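Local structure of ATP phosphoribosyltransferase regulatory subunit (Bacillus halodurans, 3OD1) at residues H336-E350 with M379-G391. The protein is probably required for the first step of histidine biosynthesis, working with HisG, and may allow feedback control of ATP phosphoribosyltransferase by histidine. Sequence-based numbering, arbitrary orientation.
Sequences HEQTCILFSNERRFE and MSSNYQDVIYCIG
Strands 339-343 and 385-389 pair in parallel in the three-stranded sheet of the C-terminal domain, with 339-343 in the middle and 365-369 on its other side. Cys340 and Leu342 alternate as donor and acceptor with Asp385, Ile387 and Cys389. Leu342 N meets Ile387 O at 2.8 Å, nearly in line with the carbonyl.

On the face of Cys340 and Leu342, Tyr383, just before strand 385-389, is packed between Cys340 and His336. Cys340 CB sits over one side of its ring, 3.8 Å from Tyr383 CG. The His336 ring turns its edge to the other side, with planes at 60°. Leu342 CD1 reaches Tyr388 CE1 at 3.5 Å. Ile341 and Ile387 lie side by side on the opposite face, under helix 348-359.

At the C-terminal end of strand 385-389, Arg347 lays its guanidinium over Cys389 CA. The bend at chi3 (73°) turns the group across the strand end. Arg347 NH1 donates to Ile390 O at 2.9 Å, from above the carbonyl plane. Arg347 NE and NH2 hold Glu350 OE1 and OE2 side-on. A leucine here would probably leave the Glu350 carboxylate without its countercharge and Ile390 O without this donor. The salt bridge thus holds the guanidinium at the helix start, and one hydrogen bond links it to the chain after strand 385-389.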
loop_
_atom_site.group_PDB
_atom_site.type_symbol
_atom_site.label_atom_id
_atom_site.label_comp_id
_atom_site.label_asym_id
_atom_site.label_seq_id
_atom_site.Cartn_x
_atom_site.Cartn_y
_atom_site.Cartn_z
ATOM N N HIS B 336 12.483 5.964 -19.913
ATOM C CA HIS B 336 11.166 5.543 -20.374
ATOM C C HIS B 336 11.292 4.363 -21.326
ATOM O O HIS B 336 11.428 4.546 -22.535
ATOM C CB HIS B 336 10.431 6.695 -21.061
ATOM C CG HIS B 336 10.419 7.964 -20.267
ATOM N ND1 HIS B 336 9.959 9.159 -20.778
ATOM C CD2 HIS B 336 10.819 8.228 -18.999
ATOM C CE1 HIS B 336 10.072 10.103 -19.861
ATOM N NE2 HIS B 336 10.593 9.564 -18.772
ATOM N N GLU B 337 11.263 3.158 -20.761
ATOM C CA GLU B 337 11.305 1.918 -21.530
ATOM C C GLU B 337 10.236 1.917 -22.606
ATOM O O GLU B 337 10.409 1.334 -23.676
ATOM C CB GLU B 337 11.091 0.711 -20.608
ATOM C CG GLU B 337 10.805 -0.613 -21.337
ATOM C CD GLU B 337 9.326 -0.821 -21.691
ATOM O OE1 GLU B 337 8.596 -1.437 -20.882
ATOM O OE2 GLU B 337 8.893 -0.390 -22.783
ATOM N N GLN B 338 9.129 2.580 -22.305
ATOM C CA GLN B 338 7.942 2.569 -23.149
ATOM C C GLN B 338 8.197 2.956 -24.611
ATOM O O GLN B 338 9.135 3.697 -24.924
ATOM C CB GLN B 338 6.871 3.471 -22.529
ATOM C CG GLN B 338 6.349 2.962 -21.182
ATOM C CD GLN B 338 6.749 3.846 -20.011
ATOM O OE1 GLN B 338 7.662 4.664 -20.113
ATOM N NE2 GLN B 338 6.060 3.684 -18.889
ATOM N N THR B 339 7.364 2.419 -25.499
ATOM C CA THR B 339 7.295 2.862 -26.887
ATOM C C THR B 339 6.182 3.911 -27.018
ATOM O O THR B 339 5.185 3.860 -26.287
ATOM C CB THR B 339 6.980 1.695 -27.823
ATOM O OG1 THR B 339 8.055 0.751 -27.790
ATOM C CG2 THR B 339 6.809 2.181 -29.226
ATOM N N CYS B 340 6.355 4.862 -27.935
ATOM C CA CYS B 340 5.372 5.922 -28.131
ATOM C C CYS B 340 4.926 5.997 -29.593
ATOM O O CYS B 340 5.742 6.169 -30.488
ATOM C CB CYS B 340 5.943 7.273 -27.694
ATOM S SG CYS B 340 4.827 8.672 -27.960
ATOM N N ILE B 341 3.627 5.840 -29.825
ATOM C CA ILE B 341 3.060 5.998 -31.156
ATOM C C ILE B 341 2.368 7.353 -31.204
ATOM O O ILE B 341 1.437 7.602 -30.445
ATOM C CB ILE B 341 2.037 4.882 -31.481
ATOM C CG1 ILE B 341 2.724 3.512 -31.501
ATOM C CG2 ILE B 341 1.341 5.159 -32.813
ATOM C CD1 ILE B 341 1.757 2.335 -31.449
ATOM N N LEU B 342 2.861 8.236 -32.058
ATOM C CA LEU B 342 2.256 9.554 -32.240
ATOM C C LEU B 342 1.326 9.487 -33.437
ATOM O O LEU B 342 1.733 9.068 -34.520
ATOM C CB LEU B 342 3.334 10.613 -32.491
ATOM C CG LEU B 342 4.317 10.846 -31.343
ATOM C CD1 LEU B 342 5.566 11.562 -31.839
ATOM C CD2 LEU B 342 3.644 11.625 -30.205
ATOM N N PHE B 343 0.077 9.886 -33.256
ATOM C CA PHE B 343 -0.849 9.802 -34.375
ATOM C C PHE B 343 -1.563 11.106 -34.660
ATOM O O PHE B 343 -1.624 11.986 -33.813
ATOM C CB PHE B 343 -1.863 8.666 -34.180
ATOM C CG PHE B 343 -2.832 8.888 -33.049
ATOM C CD1 PHE B 343 -4.097 9.398 -33.290
ATOM C CD2 PHE B 343 -2.492 8.558 -31.750
ATOM C CE1 PHE B 343 -4.994 9.591 -32.250
ATOM C CE2 PHE B 343 -3.386 8.755 -30.702
ATOM C CZ PHE B 343 -4.636 9.268 -30.957
ATOM N N SER B 344 -2.075 11.230 -35.880
ATOM C CA SER B 344 -3.017 12.295 -36.207
ATOM C C SER B 344 -4.379 11.681 -36.511
ATOM O O SER B 344 -4.527 10.455 -36.552
ATOM C CB SER B 344 -2.531 13.138 -37.382
ATOM O OG SER B 344 -2.440 12.365 -38.566
ATOM N N ASN B 345 -5.364 12.540 -36.729
ATOM C CA ASN B 345 -6.754 12.119 -36.817
ATOM C C ASN B 345 -6.977 10.995 -37.814
ATOM O O ASN B 345 -7.589 9.978 -37.486
ATOM C CB ASN B 345 -7.634 13.313 -37.176
ATOM C CG ASN B 345 -9.058 13.143 -36.710
ATOM O OD1 ASN B 345 -9.311 12.555 -35.656
ATOM N ND2 ASN B 345 -10.001 13.661 -37.489
ATOM N N GLU B 346 -6.457 11.177 -39.021
ATOM C CA GLU B 346 -6.742 10.275 -40.133
ATOM C C GLU B 346 -6.196 8.868 -39.952
ATOM O O GLU B 346 -6.734 7.923 -40.519
ATOM C CB GLU B 346 -6.246 10.871 -41.451
ATOM C CG GLU B 346 -6.978 12.132 -41.853
ATOM C CD GLU B 346 -6.381 12.786 -43.083
ATOM O OE1 GLU B 346 -6.760 13.938 -43.387
ATOM O OE2 GLU B 346 -5.530 12.149 -43.742
ATOM N N ARG B 347 -5.135 8.721 -39.167
ATOM C CA ARG B 347 -4.571 7.392 -38.930
ATOM C C ARG B 347 -4.793 6.885 -37.498
ATOM O O ARG B 347 -4.061 6.018 -37.022
ATOM C CB ARG B 347 -3.081 7.362 -39.289
ATOM C CG ARG B 347 -2.805 7.674 -40.745
ATOM C CD ARG B 347 -1.322 7.822 -41.014
ATOM N NE ARG B 347 -0.620 6.542 -40.999
ATOM C CZ ARG B 347 0.669 6.397 -41.300
ATOM N NH1 ARG B 347 1.394 7.455 -41.641
ATOM N NH2 ARG B 347 1.234 5.198 -41.265
ATOM N N ARG B 348 -5.807 7.422 -36.822
ATOM C CA ARG B 348 -6.109 7.024 -35.450
ATOM C C ARG B 348 -6.467 5.542 -35.326
ATOM O O ARG B 348 -6.037 4.860 -34.391
ATOM C CB ARG B 348 -7.240 7.879 -34.861
ATOM C CG ARG B 348 -7.639 7.435 -33.452
ATOM C CD ARG B 348 -8.773 8.258 -32.874
ATOM N NE ARG B 348 -9.983 8.163 -33.683
ATOM C CZ ARG B 348 -10.653 9.218 -34.140
ATOM N NH1 ARG B 348 -10.228 10.443 -33.854
ATOM N NH2 ARG B 348 -11.747 9.051 -34.876
ATOM N N PHE B 349 -7.261 5.036 -36.260
ATOM C CA PHE B 349 -7.650 3.639 -36.167
ATOM C C PHE B 349 -6.416 2.768 -36.334
ATOM O O PHE B 349 -6.212 1.814 -35.587
ATOM C CB PHE B 349 -8.714 3.281 -37.205
ATOM C CG PHE B 349 -9.303 1.916 -37.001
ATOM C CD1 PHE B 349 -10.051 1.638 -35.861
ATOM C CD2 PHE B 349 -9.101 0.906 -37.938
ATOM C CE1 PHE B 349 -10.593 0.381 -35.656
ATOM C CE2 PHE B 349 -9.639 -0.355 -37.745
ATOM C CZ PHE B 349 -10.388 -0.619 -36.600
ATOM N N GLU B 350 -5.583 3.118 -37.307
ATOM C CA GLU B 350 -4.342 2.393 -37.536
ATOM C C GLU B 350 -3.459 2.357 -36.296
ATOM O O GLU B 350 -2.947 1.302 -35.918
ATOM C CB GLU B 350 -3.566 3.003 -38.707
ATOM C CG GLU B 350 -2.157 2.442 -38.854
ATOM C CD GLU B 350 -1.344 3.191 -39.887
ATOM O OE1 GLU B 350 -1.957 3.900 -40.715
ATOM O OE2 GLU B 350 -0.098 3.071 -39.867
HETATM N N MSE B 379 9.264 15.059 -26.267
HETATM C CA MSE B 379 8.594 13.792 -26.005
HETATM C C MSE B 379 9.242 12.638 -26.778
HETATM O O MSE B 379 9.644 11.624 -26.191
HETATM C CB MSE B 379 7.102 13.866 -26.314
HETATM C CG MSE B 379 6.333 12.735 -25.659
HETATM SE SE MSE B 379 4.531 12.629 -26.317
HETATM C CE MSE B 379 3.898 11.130 -25.224
ATOM N N SER B 380 9.363 12.809 -28.089
ATOM C CA SER B 380 9.881 11.750 -28.940
ATOM C C SER B 380 11.327 11.417 -28.581
ATOM O O SER B 380 11.799 10.315 -28.847
ATOM C CB SER B 380 9.781 12.143 -30.416
ATOM O OG SER B 380 10.811 13.045 -30.765
ATOM N N SER B 381 12.025 12.379 -27.985
ATOM C CA SER B 381 13.393 12.159 -27.532
ATOM C C SER B 381 13.432 11.277 -26.297
ATOM O O SER B 381 14.379 10.514 -26.109
ATOM C CB SER B 381 14.087 13.484 -27.219
ATOM O OG SER B 381 14.498 14.140 -28.404
ATOM N N ASN B 382 12.406 11.384 -25.458
ATOM C CA ASN B 382 12.423 10.738 -24.143
ATOM C C ASN B 382 11.781 9.360 -24.076
ATOM O O ASN B 382 11.663 8.782 -23.001
ATOM C CB ASN B 382 11.818 11.654 -23.078
ATOM C CG ASN B 382 12.742 12.800 -22.716
ATOM O OD1 ASN B 382 13.496 12.716 -21.748
ATOM N ND2 ASN B 382 12.708 13.870 -23.506
ATOM N N TYR B 383 11.367 8.832 -25.220
ATOM C CA TYR B 383 10.887 7.460 -25.276
ATOM C C TYR B 383 11.859 6.617 -26.083
ATOM O O TYR B 383 12.395 7.074 -27.086
ATOM C CB TYR B 383 9.462 7.382 -25.842
ATOM C CG TYR B 383 8.418 7.848 -24.851
ATOM C CD1 TYR B 383 7.866 6.966 -23.933
ATOM C CD2 TYR B 383 7.997 9.174 -24.818
ATOM C CE1 TYR B 383 6.920 7.387 -23.006
ATOM C CE2 TYR B 383 7.046 9.601 -23.895
ATOM C CZ TYR B 383 6.514 8.706 -23.000
ATOM O OH TYR B 383 5.575 9.129 -22.081
ATOM N N GLN B 384 12.092 5.393 -25.618
ATOM C CA GLN B 384 13.046 4.481 -26.246
ATOM C C GLN B 384 12.835 4.385 -27.749
ATOM O O GLN B 384 13.783 4.440 -28.528
ATOM C CB GLN B 384 12.939 3.087 -25.627
ATOM C CG GLN B 384 13.703 2.929 -24.329
ATOM C CD GLN B 384 15.205 3.019 -24.525
ATOM O OE1 GLN B 384 15.715 2.830 -25.634
ATOM N NE2 GLN B 384 15.925 3.305 -23.445
ATOM N N ASP B 385 11.580 4.228 -28.147
ATOM C CA ASP B 385 11.242 4.099 -29.556
ATOM C C ASP B 385 10.015 4.951 -29.861
ATOM O O ASP B 385 9.153 5.132 -29.000
ATOM C CB ASP B 385 10.971 2.638 -29.902
ATOM C CG ASP B 385 10.893 2.404 -31.389
ATOM O OD1 ASP B 385 11.519 3.182 -32.141
ATOM O OD2 ASP B 385 10.211 1.442 -31.802
ATOM N N VAL B 386 9.947 5.476 -31.081
ATOM C CA VAL B 386 8.865 6.366 -31.486
ATOM C C VAL B 386 8.375 5.980 -32.879
ATOM O O VAL B 386 9.163 5.878 -33.818
ATOM C CB VAL B 386 9.329 7.842 -31.505
ATOM C CG1 VAL B 386 8.173 8.781 -31.893
ATOM C CG2 VAL B 386 9.914 8.230 -30.162
ATOM N N ILE B 387 7.072 5.756 -33.002
ATOM C CA ILE B 387 6.451 5.441 -34.284
ATOM C C ILE B 387 5.515 6.587 -34.670
ATOM O O ILE B 387 4.739 7.061 -33.843
ATOM C CB ILE B 387 5.654 4.111 -34.203
ATOM C CG1 ILE B 387 6.596 2.931 -33.954
ATOM C CG2 ILE B 387 4.842 3.875 -35.457
ATOM C CD1 ILE B 387 6.500 2.364 -32.578
ATOM N N TYR B 388 5.600 7.044 -35.912
ATOM C CA TYR B 388 4.712 8.100 -36.406
ATOM C C TYR B 388 3.611 7.536 -37.307
ATOM O O TYR B 388 3.895 6.945 -38.339
ATOM C CB TYR B 388 5.508 9.154 -37.180
ATOM C CG TYR B 388 6.473 9.958 -36.336
ATOM C CD1 TYR B 388 6.105 11.193 -35.821
ATOM C CD2 TYR B 388 7.751 9.487 -36.063
ATOM C CE1 TYR B 388 6.985 11.938 -35.053
ATOM C CE2 TYR B 388 8.637 10.225 -35.296
ATOM C CZ TYR B 388 8.247 11.449 -34.791
ATOM O OH TYR B 388 9.118 12.196 -34.024
ATOM N N CYS B 389 2.360 7.687 -36.900
ATOM C CA CYS B 389 1.232 7.393 -37.780
ATOM C C CYS B 389 0.582 8.720 -38.113
ATOM O O CYS B 389 -0.521 9.017 -37.667
ATOM C CB CYS B 389 0.211 6.473 -37.102
ATOM S SG CYS B 389 0.873 4.903 -36.604
ATOM N N ILE B 390 1.299 9.523 -38.887
ATOM C CA ILE B 390 0.873 10.862 -39.238
ATOM C C ILE B 390 0.672 10.896 -40.746
ATOM O O ILE B 390 1.463 10.319 -41.497
ATOM C CB ILE B 390 1.957 11.884 -38.834
ATOM C CG1 ILE B 390 2.264 11.777 -37.332
ATOM C CG2 ILE B 390 1.545 13.303 -39.217
ATOM C CD1 ILE B 390 1.155 12.294 -36.418
ATOM N N GLY B 391 -0.390 11.559 -41.189
ATOM C CA GLY B 391 -0.680 11.652 -42.607
ATOM C C GLY B 391 -1.976 10.947 -42.943
ATOM O O GLY B 391 -2.826 10.771 -42.068
#